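Local coordinates for clavulanic acid biosynthesis oligopeptide binding protein 2 (Streptomyces clavuligerus, PDB 2WOL) that probably binds peptides as a solute-binding protein of the clavulanic acid biosynthesis pathway, at residues 213-218 / 244-249; 269-274 / 551-556; 63-68 / 237-242; 42-47 / 54-59. All coordinates share one frame; numbering follows the deposited sequence.

Contact 1 of 4, residues 213-218 / 244-249; sequences GPYRVA and ALPDRV
The ring of Y215 is the bump here, and the turn A244-P246 is the hollow that takes its end. The hydroxyl enters the turn and donates a hydrogen bond to P246 O, with OH to O at 2.6 Å. It comes in the carbonyl plane, on a lone pair, with a C=O...donor angle of 138°, and the oxygen lies at the edge of the ring. The turn wraps round the Y215 hydroxyl: P246 CD is 3.3 Å from OH, and A244 CB is 3.6 Å from it. V249 CG2 lies over one face of the ring, at 4.4 Å from CE2. With CG beside the backbone N (chi1 -58°), the ring is carried off the strand toward the turn. A second, smaller fit lies next to it, where P214 CB meets A244 CB at 3.5 Å. A buried hydroxyl is thus satisfied by a main-chain carbonyl. Y215 begins strand 215-221, an outermost strand of a five-stranded mixed sheet in this family 5 solute-binding protein of the periplasmic-binding-protein clan. Strand 225-230 runs between it and strand 248-253. The tyrosine, which also packs on R230, reaches the chain leading into strand 248-253. L62 of helix 54-63 packs on Y215 and V249.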
loop_
_atom_site.group_PDB
_atom_site.type_symbol
_atom_site.label_atom_id
_atom_site.label_comp_id
_atom_site.label_asym_id
_atom_site.label_seq_id
_atom_site.Cartn_x
_atom_site.Cartn_y
_atom_site.Cartn_z
ATOM N N GLY A 213 6.372 -20.086 6.585
ATOM C CA GLY A 213 6.607 -19.213 7.732
ATOM C C GLY A 213 6.464 -19.936 9.058
ATOM O O GLY A 213 6.206 -21.141 9.091
ATOM N N PRO A 214 6.640 -19.204 10.170
ATOM C CA PRO A 214 6.550 -19.786 11.516
ATOM C C PRO A 214 5.166 -20.286 11.916
ATOM O O PRO A 214 5.054 -21.053 12.877
ATOM C CB PRO A 214 6.989 -18.639 12.431
ATOM C CG PRO A 214 6.785 -17.383 11.627
ATOM C CD PRO A 214 6.999 -17.773 10.199
ATOM N N TYR A 215 4.128 -19.850 11.202
ATOM C CA TYR A 215 2.759 -20.271 11.492
ATOM C C TYR A 215 2.074 -20.825 10.260
ATOM O O TYR A 215 2.456 -20.523 9.129
ATOM C CB TYR A 215 1.942 -19.116 12.096
ATOM C CG TYR A 215 2.597 -18.600 13.347
ATOM C CD1 TYR A 215 3.629 -17.665 13.269
ATOM C CD2 TYR A 215 2.235 -19.086 14.602
ATOM C CE1 TYR A 215 4.273 -17.216 14.403
ATOM C CE2 TYR A 215 2.873 -18.634 15.752
ATOM C CZ TYR A 215 3.891 -17.699 15.640
ATOM O OH TYR A 215 4.552 -17.228 16.748
ATOM N N ARG A 216 1.066 -21.650 10.502
ATOM C CA ARG A 216 0.221 -22.170 9.445
ATOM C C ARG A 216 -1.240 -21.988 9.841
ATOM O O ARG A 216 -1.556 -21.819 11.025
ATOM C CB ARG A 216 0.542 -23.644 9.173
ATOM C CG ARG A 216 0.231 -24.595 10.322
ATOM C CD ARG A 216 0.563 -26.021 9.929
ATOM N NE ARG A 216 0.348 -26.954 11.028
ATOM C CZ ARG A 216 0.798 -28.207 11.058
ATOM N NH1 ARG A 216 1.506 -28.698 10.046
ATOM N NH2 ARG A 216 0.541 -28.971 12.111
ATOM N N VAL A 217 -2.124 -22.018 8.847
ATOM C CA VAL A 217 -3.557 -21.910 9.085
ATOM C C VAL A 217 -4.068 -23.177 9.775
ATOM O O VAL A 217 -3.938 -24.280 9.237
ATOM C CB VAL A 217 -4.342 -21.683 7.767
ATOM C CG1 VAL A 217 -5.832 -21.545 8.047
ATOM C CG2 VAL A 217 -3.816 -20.458 7.021
ATOM N N ALA A 218 -4.634 -23.012 10.970
ATOM C CA ALA A 218 -5.241 -24.123 11.701
ATOM C C ALA A 218 -6.722 -24.236 11.359
ATOM O O ALA A 218 -7.254 -25.342 11.199
ATOM C CB ALA A 218 -5.053 -23.947 13.200
ATOM N N ALA A 244 8.710 -15.203 16.086
ATOM C CA ALA A 244 7.676 -16.212 16.357
ATOM C C ALA A 244 7.432 -16.461 17.847
ATOM O O ALA A 244 7.580 -17.582 18.342
ATOM C CB ALA A 244 8.000 -17.513 15.636
ATOM N N LEU A 245 7.041 -15.408 18.554
ATOM C CA LEU A 245 6.858 -15.497 20.003
ATOM C C LEU A 245 5.582 -16.223 20.455
ATOM O O LEU A 245 5.663 -17.142 21.266
ATOM C CB LEU A 245 6.989 -14.118 20.661
ATOM C CG LEU A 245 8.332 -13.413 20.460
ATOM C CD1 LEU A 245 8.289 -12.011 21.020
ATOM C CD2 LEU A 245 9.502 -14.200 21.071
ATOM N N PRO A 246 4.399 -15.831 19.939
ATOM C CA PRO A 246 3.206 -16.517 20.451
ATOM C C PRO A 246 3.120 -17.974 20.004
ATOM O O PRO A 246 3.623 -18.329 18.937
ATOM C CB PRO A 246 2.040 -15.708 19.865
ATOM C CG PRO A 246 2.601 -14.953 18.733
ATOM C CD PRO A 246 4.071 -14.805 18.930
ATOM N N ASP A 247 2.490 -18.809 20.824
ATOM C CA ASP A 247 2.242 -20.194 20.444
ATOM C C ASP A 247 1.079 -20.290 19.461
ATOM O O ASP A 247 0.978 -21.249 18.704
ATOM C CB ASP A 247 1.940 -21.049 21.677
ATOM C CG ASP A 247 3.174 -21.334 22.510
ATOM O OD1 ASP A 247 3.005 -21.715 23.686
ATOM O OD2 ASP A 247 4.304 -21.184 21.999
ATOM N N ARG A 248 0.200 -19.292 19.488
ATOM C CA ARG A 248 -1.017 -19.316 18.691
ATOM C C ARG A 248 -1.436 -17.885 18.378
ATOM O O ARG A 248 -1.162 -16.965 19.149
ATOM C CB ARG A 248 -2.122 -20.041 19.466
ATOM C CG ARG A 248 -3.387 -20.361 18.684
ATOM C CD ARG A 248 -4.327 -21.203 19.536
ATOM N NE ARG A 248 -5.559 -21.530 18.826
ATOM C CZ ARG A 248 -5.703 -22.584 18.029
ATOM N NH1 ARG A 248 -4.691 -23.425 17.842
ATOM N NH2 ARG A 248 -6.864 -22.803 17.427
ATOM N N VAL A 249 -2.086 -17.708 17.232
ATOM C CA VAL A 249 -2.641 -16.419 16.845
ATOM C C VAL A 249 -4.109 -16.641 16.497
ATOM O O VAL A 249 -4.433 -17.493 15.666
ATOM C CB VAL A 249 -1.872 -15.799 15.648
ATOM C CG1 VAL A 249 -2.478 -14.458 15.242
ATOM C CG2 VAL A 249 -0.392 -15.633 15.984
#

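Contact 2 of 4, residues 269-274 / 551-556; sequences FDINLE and YDIQAM
I271 meets Y551, I553 and M556, while L273 adds a second contact on I553. The interactions across this interface are apolar. Among the aliphatic pairs, L273 CD1 lies 3.6 Å from I553 CG1, and the two side chains cross at about a right angle. I271 CG2 lies 3.8 Å from I553 CD1, where the chains slide past each other in opposite directions. L273 has CG anti to its backbone N (chi1 168°), which helps bring its end to I553. The sulfur contact is different: I271 and M556 reach toward each other tip to tip, M556 CE near I271 CD1 at 4.0 Å, with SD 3.8 Å from CG1. The M556 chain is extended beyond CG, which carries its end to I271. The aromatic contact is light, I271 CG2 standing at the edge of the Y551 ring, 4.1 Å from CD1. Within 551-556, Q554 NE2 donates to D552 OD2 at 3.0 Å, from above the carboxylate plane; D552 OD1 pairs with R61. Strand 271-272 is an outermost strand of the mixed sheet, pairing in parallel with strand 34-39. L37 of that strand touches both I271 and I553, and helix 54-63 adds W55 against L273 and L58 against I553.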
loop_
_atom_site.group_PDB
_atom_site.type_symbol
_atom_site.label_atom_id
_atom_site.label_comp_id
_atom_site.label_asym_id
_atom_site.label_seq_id
_atom_site.Cartn_x
_atom_site.Cartn_y
_atom_site.Cartn_z
ATOM N N PHE A 269 -9.487 -7.892 23.072
ATOM C CA PHE A 269 -8.568 -8.205 21.985
ATOM C C PHE A 269 -7.280 -7.445 22.228
ATOM O O PHE A 269 -7.291 -6.387 22.853
ATOM C CB PHE A 269 -9.178 -7.836 20.633
ATOM C CG PHE A 269 -10.507 -8.477 20.391
ATOM C CD1 PHE A 269 -11.680 -7.744 20.525
ATOM C CD2 PHE A 269 -10.593 -9.831 20.071
ATOM C CE1 PHE A 269 -12.915 -8.346 20.322
ATOM C CE2 PHE A 269 -11.822 -10.437 19.864
ATOM C CZ PHE A 269 -12.988 -9.693 19.991
ATOM N N ASP A 270 -6.175 -7.990 21.738
ATOM C CA ASP A 270 -4.871 -7.395 21.985
ATOM C C ASP A 270 -4.578 -6.247 21.031
ATOM O O ASP A 270 -4.158 -5.170 21.457
ATOM C CB ASP A 270 -3.780 -8.460 21.884
ATOM C CG ASP A 270 -3.951 -9.569 22.908
ATOM O OD1 ASP A 270 -4.443 -9.289 24.025
ATOM O OD2 ASP A 270 -3.583 -10.719 22.601
ATOM N N ILE A 271 -4.810 -6.499 19.742
ATOM C CA ILE A 271 -4.447 -5.597 18.654
ATOM C C ILE A 271 -5.460 -5.715 17.517
ATOM O O ILE A 271 -5.952 -6.806 17.229
ATOM C CB ILE A 271 -3.025 -5.934 18.101
ATOM C CG1 ILE A 271 -1.942 -5.744 19.177
ATOM C CG2 ILE A 271 -2.698 -5.130 16.827
ATOM C CD1 ILE A 271 -1.657 -4.293 19.568
ATOM N N ASN A 272 -5.767 -4.581 16.886
ATOM C CA ASN A 272 -6.553 -4.560 15.656
ATOM C C ASN A 272 -5.640 -4.879 14.467
ATOM O O ASN A 272 -4.808 -4.058 14.077
ATOM C CB ASN A 272 -7.216 -3.187 15.497
ATOM C CG ASN A 272 -7.955 -3.030 14.179
ATOM O OD1 ASN A 272 -7.880 -3.884 13.298
ATOM N ND2 ASN A 272 -8.675 -1.926 14.044
ATOM N N LEU A 273 -5.802 -6.073 13.899
ATOM C CA LEU A 273 -4.996 -6.512 12.758
ATOM C C LEU A 273 -5.297 -5.720 11.491
ATOM O O LEU A 273 -4.387 -5.357 10.746
ATOM C CB LEU A 273 -5.204 -8.009 12.490
ATOM C CG LEU A 273 -4.658 -8.564 11.166
ATOM C CD1 LEU A 273 -3.141 -8.454 11.088
ATOM C CD2 LEU A 273 -5.109 -10.001 10.953
ATOM N N GLU A 274 -6.580 -5.465 11.251
ATOM C CA GLU A 274 -7.009 -4.764 10.043
ATOM C C GLU A 274 -6.340 -3.394 9.951
ATOM O O GLU A 274 -5.957 -2.945 8.867
ATOM C CB GLU A 274 -8.528 -4.630 10.020
ATOM C CG GLU A 274 -9.068 -4.165 8.690
ATOM C CD GLU A 274 -10.544 -3.866 8.734
ATOM O OE1 GLU A 274 -11.104 -3.731 9.847
ATOM O OE2 GLU A 274 -11.135 -3.761 7.644
ATOM N N TYR A 551 1.241 -1.747 12.618
ATOM C CA TYR A 551 2.090 -2.523 13.518
ATOM C C TYR A 551 2.582 -3.801 12.849
ATOM O O TYR A 551 1.828 -4.461 12.132
ATOM C CB TYR A 551 1.316 -2.923 14.767
ATOM C CG TYR A 551 0.932 -1.809 15.721
ATOM C CD1 TYR A 551 -0.289 -1.850 16.397
ATOM C CD2 TYR A 551 1.783 -0.735 15.961
ATOM C CE1 TYR A 551 -0.650 -0.853 17.294
ATOM C CE2 TYR A 551 1.428 0.277 16.843
ATOM C CZ TYR A 551 0.213 0.208 17.509
ATOM O OH TYR A 551 -0.164 1.189 18.403
ATOM N N ASP A 552 3.838 -4.166 13.100
ATOM C CA ASP A 552 4.355 -5.428 12.579
ATOM C C ASP A 552 3.903 -6.572 13.481
ATOM O O ASP A 552 4.586 -6.948 14.434
ATOM C CB ASP A 552 5.875 -5.398 12.450
ATOM C CG ASP A 552 6.412 -6.533 11.595
ATOM O OD1 ASP A 552 5.620 -7.154 10.849
ATOM O OD2 ASP A 552 7.633 -6.793 11.656
ATOM N N ILE A 553 2.728 -7.105 13.168
ATOM C CA ILE A 553 2.101 -8.174 13.935
ATOM C C ILE A 553 3.057 -9.327 14.240
ATOM O O ILE A 553 3.088 -9.821 15.361
ATOM C CB ILE A 553 0.859 -8.724 13.188
ATOM C CG1 ILE A 553 -0.140 -7.596 12.880
ATOM C CG2 ILE A 553 0.216 -9.887 13.953
ATOM C CD1 ILE A 553 -0.717 -6.873 14.090
ATOM N N GLN A 554 3.834 -9.744 13.241
ATOM C CA GLN A 554 4.696 -10.918 13.382
ATOM C C GLN A 554 5.751 -10.771 14.485
ATOM O O GLN A 554 6.238 -11.766 15.011
ATOM C CB GLN A 554 5.343 -11.289 12.041
ATOM C CG GLN A 554 6.416 -10.333 11.539
ATOM C CD GLN A 554 7.780 -10.617 12.134
ATOM O OE1 GLN A 554 8.066 -11.745 12.542
ATOM N NE2 GLN A 554 8.637 -9.600 12.176
ATOM N N ALA A 555 6.098 -9.530 14.816
ATOM C CA ALA A 555 7.123 -9.260 15.825
ATOM C C ALA A 555 6.595 -9.344 17.258
ATOM O O ALA A 555 7.375 -9.417 18.209
ATOM C CB ALA A 555 7.742 -7.898 15.582
ATOM N N MET A 556 5.273 -9.339 17.405
ATOM C CA MET A 556 4.638 -9.203 18.712
ATOM C C MET A 556 4.691 -10.473 19.540
ATOM O O MET A 556 4.675 -11.579 19.007
ATOM C CB MET A 556 3.183 -8.784 18.550
ATOM C CG MET A 556 3.002 -7.395 18.006
ATOM S SD MET A 556 1.276 -7.094 17.626
ATOM C CE MET A 556 1.376 -5.376 17.129
#

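Contact 3 of 4, residues 63-68 / 237-242; sequences LNRTLM and ATDPIR
R65 grips T238 end-on with two nitrogens, beside an Asx turn built on D239. NH1 of R65 donates to T238 OG1 at 3.1 Å, close to the guanidinium plane. NH2 of R65 donates to T238 O at 2.8 Å, from above the carbonyl plane. T238 OG1 is also bonded to D235 O. The arginine chain bends at chi3 (66°), which helps turn its end to the threonine. OD1 of D239 accepts from the backbone N of I241 at 2.8 Å and of R242 at 2.9 Å, holding the turn closed. OD2 takes NH1 of R242 at 3.0 Å on its syn side, in a salt bridge. The same oxygen lies over one face of the R65 guanidinium, 3.5 Å from NE, with the two planes stacked 24° apart. That pairing is of charge alone, since no N-H of R65 points at it. R65, D239 and R242 thus form a salt-bridge network, and D84 bonds both arginines as a second acid. This probably offsets the closeness of the two like charges. W234 also donates to D239, and R61 O takes R242 NE. One water joins the loops, donating to N64 O at 2.6 Å and accepting from R242 NH2 at 2.8 Å.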
loop_
_atom_site.group_PDB
_atom_site.type_symbol
_atom_site.label_atom_id
_atom_site.label_comp_id
_atom_site.label_asym_id
_atom_site.label_seq_id
_atom_site.Cartn_x
_atom_site.Cartn_y
_atom_site.Cartn_z
ATOM N N LEU A 63 2.884 -16.277 7.928
ATOM C CA LEU A 63 2.498 -17.503 7.224
ATOM C C LEU A 63 3.492 -17.976 6.173
ATOM O O LEU A 63 3.661 -19.180 5.975
ATOM C CB LEU A 63 1.126 -17.315 6.569
ATOM C CG LEU A 63 -0.081 -17.152 7.492
ATOM C CD1 LEU A 63 -1.285 -16.703 6.681
ATOM C CD2 LEU A 63 -0.373 -18.447 8.232
ATOM N N ASN A 64 4.127 -17.043 5.476
ATOM C CA ASN A 64 4.993 -17.413 4.367
ATOM C C ASN A 64 6.238 -16.567 4.286
ATOM O O ASN A 64 6.179 -15.342 4.400
ATOM C CB ASN A 64 4.231 -17.353 3.042
ATOM C CG ASN A 64 3.243 -18.491 2.890
ATOM O OD1 ASN A 64 3.633 -19.656 2.767
ATOM N ND2 ASN A 64 1.954 -18.165 2.914
ATOM N N ARG A 65 7.369 -17.231 4.090
ATOM C CA ARG A 65 8.621 -16.543 3.851
ATOM C C ARG A 65 8.765 -16.226 2.367
ATOM O O ARG A 65 8.061 -16.790 1.528
ATOM C CB ARG A 65 9.790 -17.389 4.349
ATOM C CG ARG A 65 9.742 -17.675 5.843
ATOM C CD ARG A 65 10.910 -18.539 6.276
ATOM N NE ARG A 65 12.186 -17.850 6.127
ATOM C CZ ARG A 65 13.354 -18.339 6.533
ATOM N NH1 ARG A 65 13.415 -19.530 7.113
ATOM N NH2 ARG A 65 14.465 -17.637 6.359
ATOM N N THR A 66 9.676 -15.311 2.058
ATOM C CA THR A 66 9.922 -14.865 0.692
ATOM C C THR A 66 11.434 -14.759 0.505
ATOM O O THR A 66 12.180 -14.872 1.480
ATOM C CB THR A 66 9.238 -13.503 0.425
ATOM O OG1 THR A 66 9.473 -12.632 1.540
ATOM C CG2 THR A 66 7.730 -13.672 0.258
ATOM N N LEU A 67 11.898 -14.561 -0.725
ATOM C CA LEU A 67 13.341 -14.423 -0.963
ATOM C C LEU A 67 13.906 -13.271 -0.145
ATOM O O LEU A 67 14.940 -13.415 0.528
ATOM C CB LEU A 67 13.648 -14.230 -2.450
ATOM C CG LEU A 67 13.503 -15.461 -3.349
ATOM C CD1 LEU A 67 13.586 -15.046 -4.805
ATOM C CD2 LEU A 67 14.561 -16.512 -3.032
ATOM N N MET A 68 13.209 -12.139 -0.213
ATOM C CA MET A 68 13.548 -10.929 0.527
ATOM C C MET A 68 12.357 -10.566 1.396
ATOM O O MET A 68 11.229 -10.915 1.070
ATOM C CB MET A 68 13.834 -9.777 -0.439
ATOM C CG MET A 68 14.919 -10.073 -1.467
ATOM S SD MET A 68 16.555 -10.228 -0.714
ATOM C CE MET A 68 16.835 -8.546 -0.156
ATOM N N ALA A 237 16.550 -20.931 13.528
ATOM C CA ALA A 237 17.961 -20.643 13.258
ATOM C C ALA A 237 18.219 -20.162 11.831
ATOM O O ALA A 237 19.276 -19.587 11.548
ATOM C CB ALA A 237 18.818 -21.865 13.571
ATOM N N THR A 238 17.252 -20.390 10.943
ATOM C CA THR A 238 17.391 -20.038 9.527
ATOM C C THR A 238 16.639 -18.762 9.150
ATOM O O THR A 238 16.681 -18.331 7.997
ATOM C CB THR A 238 16.904 -21.175 8.603
ATOM O OG1 THR A 238 15.470 -21.271 8.651
ATOM C CG2 THR A 238 17.524 -22.507 9.010
ATOM N N ASP A 239 15.955 -18.166 10.122
ATOM C CA ASP A 239 15.090 -17.022 9.853
ATOM C C ASP A 239 15.608 -15.769 10.559
ATOM O O ASP A 239 15.520 -15.680 11.784
ATOM C CB ASP A 239 13.659 -17.342 10.291
ATOM C CG ASP A 239 12.645 -16.342 9.763
ATOM O OD1 ASP A 239 12.941 -15.130 9.752
ATOM O OD2 ASP A 239 11.545 -16.780 9.367
ATOM N N PRO A 240 16.150 -14.802 9.787
ATOM C CA PRO A 240 16.687 -13.560 10.353
ATOM C C PRO A 240 15.628 -12.481 10.616
ATOM O O PRO A 240 15.968 -11.394 11.097
ATOM C CB PRO A 240 17.654 -13.085 9.268
ATOM C CG PRO A 240 17.015 -13.542 7.994
ATOM C CD PRO A 240 16.302 -14.838 8.318
ATOM N N ILE A 241 14.369 -12.780 10.302
ATOM C CA ILE A 241 13.288 -11.788 10.346
ATOM C C ILE A 241 12.325 -12.008 11.520
ATOM O O ILE A 241 11.957 -11.057 12.220
ATOM C CB ILE A 241 12.460 -11.787 9.010
ATOM C CG1 ILE A 241 13.364 -11.678 7.763
ATOM C CG2 ILE A 241 11.340 -10.721 9.035
ATOM C CD1 ILE A 241 14.039 -10.329 7.546
ATOM N N ARG A 242 11.935 -13.262 11.737
ATOM C CA ARG A 242 10.752 -13.581 12.535
ATOM C C ARG A 242 11.051 -14.201 13.902
ATOM O O ARG A 242 11.612 -15.296 13.969
ATOM C CB ARG A 242 9.832 -14.507 11.733
ATOM C CG ARG A 242 9.380 -13.896 10.426
ATOM C CD ARG A 242 8.746 -14.909 9.505
ATOM N NE ARG A 242 8.528 -14.318 8.188
ATOM C CZ ARG A 242 9.469 -14.202 7.256
ATOM N NH1 ARG A 242 10.693 -14.670 7.478
ATOM N NH2 ARG A 242 9.186 -13.629 6.095
HETATM O O HOH W 1 6.820 -12.866 4.817
#

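Contact 4 of 4, residues 42-47 / 54-59; sequences DVDSLD and VWVWLL
V43 CG1 stands at the middle of this contact, among W55, V56 and L59 of the helix. It lies 3.8 Å from W55 CH2, and the two side chains cross at about a right angle. It is also 4.0 Å from V56 CG2, with L59 CD2 a looser neighbour. The tryptophan meets backbone as well: D42 O is at the ring edge, 3.5 Å from CZ2. W55 holds CG between its backbone N and carbonyl carbon (chi1 66°), placing the indole beside the loop. V56 CG2 also lies over one face of the indole. V56 touches oxygens too, CG2 at 3.8 Å from D44 OD1 and CG1 at 3.8 Å from S45 O. Further out, the loop is shaped by its own polar groups. S45 OG accepts from D47 N at 3.0 Å in an ST turn. D44 OD1 bonds T51 and its OD2 bonds the backbone N of Y52, tying the loop to the chain entering the helix. D42 is held by the backbone N of D223, and H220 of strand 215-221 packs on D42, V43 and L46. The contact is mainly apolar, with loop oxygens set against the indole edge and the V56 methyls. D44 both packs on V56 and bonds outside the interface.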
loop_
_atom_site.group_PDB
_atom_site.type_symbol
_atom_site.label_atom_id
_atom_site.label_comp_id
_atom_site.label_asym_id
_atom_site.label_seq_id
_atom_site.Cartn_x
_atom_site.Cartn_y
_atom_site.Cartn_z
ATOM N N ASP A 42 -13.192 -9.888 6.832
ATOM C CA ASP A 42 -12.501 -11.143 6.565
ATOM C C ASP A 42 -11.332 -10.874 5.616
ATOM O O ASP A 42 -11.302 -9.853 4.923
ATOM C CB ASP A 42 -13.485 -12.135 5.925
ATOM C CG ASP A 42 -13.087 -13.597 6.122
ATOM O OD1 ASP A 42 -11.968 -13.888 6.586
ATOM O OD2 ASP A 42 -13.921 -14.469 5.795
ATOM N N VAL A 43 -10.368 -11.786 5.594
ATOM C CA VAL A 43 -9.321 -11.752 4.579
ATOM C C VAL A 43 -9.955 -11.809 3.189
ATOM O O VAL A 43 -11.021 -12.410 3.009
ATOM C CB VAL A 43 -8.316 -12.925 4.745
ATOM C CG1 VAL A 43 -7.648 -12.865 6.112
ATOM C CG2 VAL A 43 -8.995 -14.285 4.536
ATOM N N ASP A 44 -9.315 -11.173 2.212
ATOM C CA ASP A 44 -9.763 -11.315 0.828
ATOM C C ASP A 44 -9.385 -12.686 0.257
ATOM O O ASP A 44 -10.127 -13.256 -0.546
ATOM C CB ASP A 44 -9.276 -10.154 -0.065
ATOM C CG ASP A 44 -7.760 -9.940 -0.017
ATOM O OD1 ASP A 44 -7.079 -10.492 0.869
ATOM O OD2 ASP A 44 -7.257 -9.187 -0.881
ATOM N N SER A 45 -8.246 -13.216 0.696
ATOM C CA SER A 45 -7.784 -14.542 0.290
ATOM C C SER A 45 -6.709 -15.061 1.239
ATOM O O SER A 45 -5.959 -14.273 1.828
ATOM C CB SER A 45 -7.230 -14.496 -1.138
ATOM O OG SER A 45 -6.834 -15.787 -1.570
ATOM N N LEU A 46 -6.656 -16.385 1.386
ATOM C CA LEU A 46 -5.536 -17.052 2.054
ATOM C C LEU A 46 -4.532 -17.651 1.055
ATOM O O LEU A 46 -3.545 -18.277 1.447
ATOM C CB LEU A 46 -6.030 -18.113 3.047
ATOM C CG LEU A 46 -6.797 -17.593 4.271
ATOM C CD1 LEU A 46 -7.364 -18.752 5.070
ATOM C CD2 LEU A 46 -5.931 -16.705 5.160
ATOM N N ASP A 47 -4.792 -17.464 -0.235
ATOM C CA ASP A 47 -3.795 -17.736 -1.260
ATOM C C ASP A 47 -2.845 -16.539 -1.251
ATOM O O ASP A 47 -3.279 -15.406 -1.464
ATOM C CB ASP A 47 -4.477 -17.908 -2.627
ATOM C CG ASP A 47 -3.517 -18.345 -3.726
ATOM O OD1 ASP A 47 -2.340 -17.939 -3.702
ATOM O OD2 ASP A 47 -3.962 -19.083 -4.639
ATOM N N VAL A 54 -3.517 -4.666 2.462
ATOM C CA VAL A 54 -2.269 -4.355 3.164
ATOM C C VAL A 54 -2.141 -5.178 4.447
ATOM O O VAL A 54 -1.071 -5.716 4.734
ATOM C CB VAL A 54 -2.117 -2.841 3.467
ATOM C CG1 VAL A 54 -0.815 -2.571 4.214
ATOM C CG2 VAL A 54 -2.154 -2.032 2.178
ATOM N N TRP A 55 -3.240 -5.302 5.190
ATOM C CA TRP A 55 -3.215 -6.029 6.456
ATOM C C TRP A 55 -3.069 -7.543 6.286
ATOM O O TRP A 55 -2.614 -8.232 7.199
ATOM C CB TRP A 55 -4.408 -5.660 7.345
ATOM C CG TRP A 55 -5.769 -6.049 6.835
ATOM C CD1 TRP A 55 -6.611 -5.287 6.073
ATOM C CD2 TRP A 55 -6.468 -7.272 7.106
ATOM N NE1 TRP A 55 -7.781 -5.970 5.833
ATOM C CE2 TRP A 55 -7.724 -7.188 6.460
ATOM C CE3 TRP A 55 -6.155 -8.433 7.829
ATOM C CZ2 TRP A 55 -8.666 -8.222 6.517
ATOM C CZ3 TRP A 55 -7.096 -9.464 7.884
ATOM C CH2 TRP A 55 -8.334 -9.348 7.231
ATOM N N VAL A 56 -3.459 -8.058 5.123
ATOM C CA VAL A 56 -3.228 -9.469 4.828
ATOM C C VAL A 56 -1.774 -9.676 4.381
ATOM O O VAL A 56 -1.166 -10.694 4.715
ATOM C CB VAL A 56 -4.240 -10.038 3.810
ATOM C CG1 VAL A 56 -3.959 -11.517 3.542
ATOM C CG2 VAL A 56 -5.667 -9.868 4.329
ATOM N N TRP A 57 -1.201 -8.710 3.659
ATOM C CA TRP A 57 0.241 -8.748 3.382
ATOM C C TRP A 57 1.013 -8.788 4.701
ATOM O O TRP A 57 1.991 -9.521 4.845
ATOM C CB TRP A 57 0.695 -7.543 2.558
ATOM C CG TRP A 57 0.057 -7.435 1.207
ATOM C CD1 TRP A 57 -0.575 -8.428 0.511
ATOM C CD2 TRP A 57 -0.011 -6.259 0.382
ATOM N NE1 TRP A 57 -1.028 -7.947 -0.695
ATOM C CE2 TRP A 57 -0.697 -6.620 -0.801
ATOM C CE3 TRP A 57 0.439 -4.936 0.528
ATOM C CZ2 TRP A 57 -0.947 -5.707 -1.834
ATOM C CZ3 TRP A 57 0.195 -4.023 -0.508
ATOM C CH2 TRP A 57 -0.497 -4.418 -1.671
ATOM N N LEU A 58 0.548 -7.995 5.662
ATOM C CA LEU A 58 1.131 -7.951 6.994
ATOM C C LEU A 58 1.000 -9.306 7.701
ATOM O O LEU A 58 1.960 -9.801 8.293
ATOM C CB LEU A 58 0.435 -6.846 7.793
ATOM C CG LEU A 58 0.939 -6.462 9.179
ATOM C CD1 LEU A 58 2.274 -5.725 9.070
ATOM C CD2 LEU A 58 -0.115 -5.598 9.842
ATOM N N LEU A 59 -0.189 -9.902 7.621
ATOM C CA LEU A 59 -0.438 -11.227 8.186
ATOM C C LEU A 59 0.407 -12.309 7.507
ATOM O O LEU A 59 0.812 -13.284 8.145
ATOM C CB LEU A 59 -1.923 -11.570 8.075
ATOM C CG LEU A 59 -2.411 -12.894 8.660
ATOM C CD1 LEU A 59 -2.308 -12.900 10.179
ATOM C CD2 LEU A 59 -3.835 -13.137 8.212
#

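How the contacts relate
Contacts 1, 2 and 3 are buried, whereas contact 4 is only partly so. Helix 54-63 is common ground: contact 4 uses its first turns, segment 63-68 of contact 3 follows it, and its side chains touch residues of contacts 1 and 2. Contacts 1 and 2 also reach the same mixed sheet through different strands, and meet where P246 CD packs on M556 O. Contacts 1 and 3 are tied by a probable backbone hydrogen bond from G213 N to L63 O. Chemistry differs with place. Contacts 2 and 4 are held across mainly by apolar groups, contact 1 adds a single tyrosine bond, and contact 3, between two loops, relies on charges, hydrogen bonds and a water.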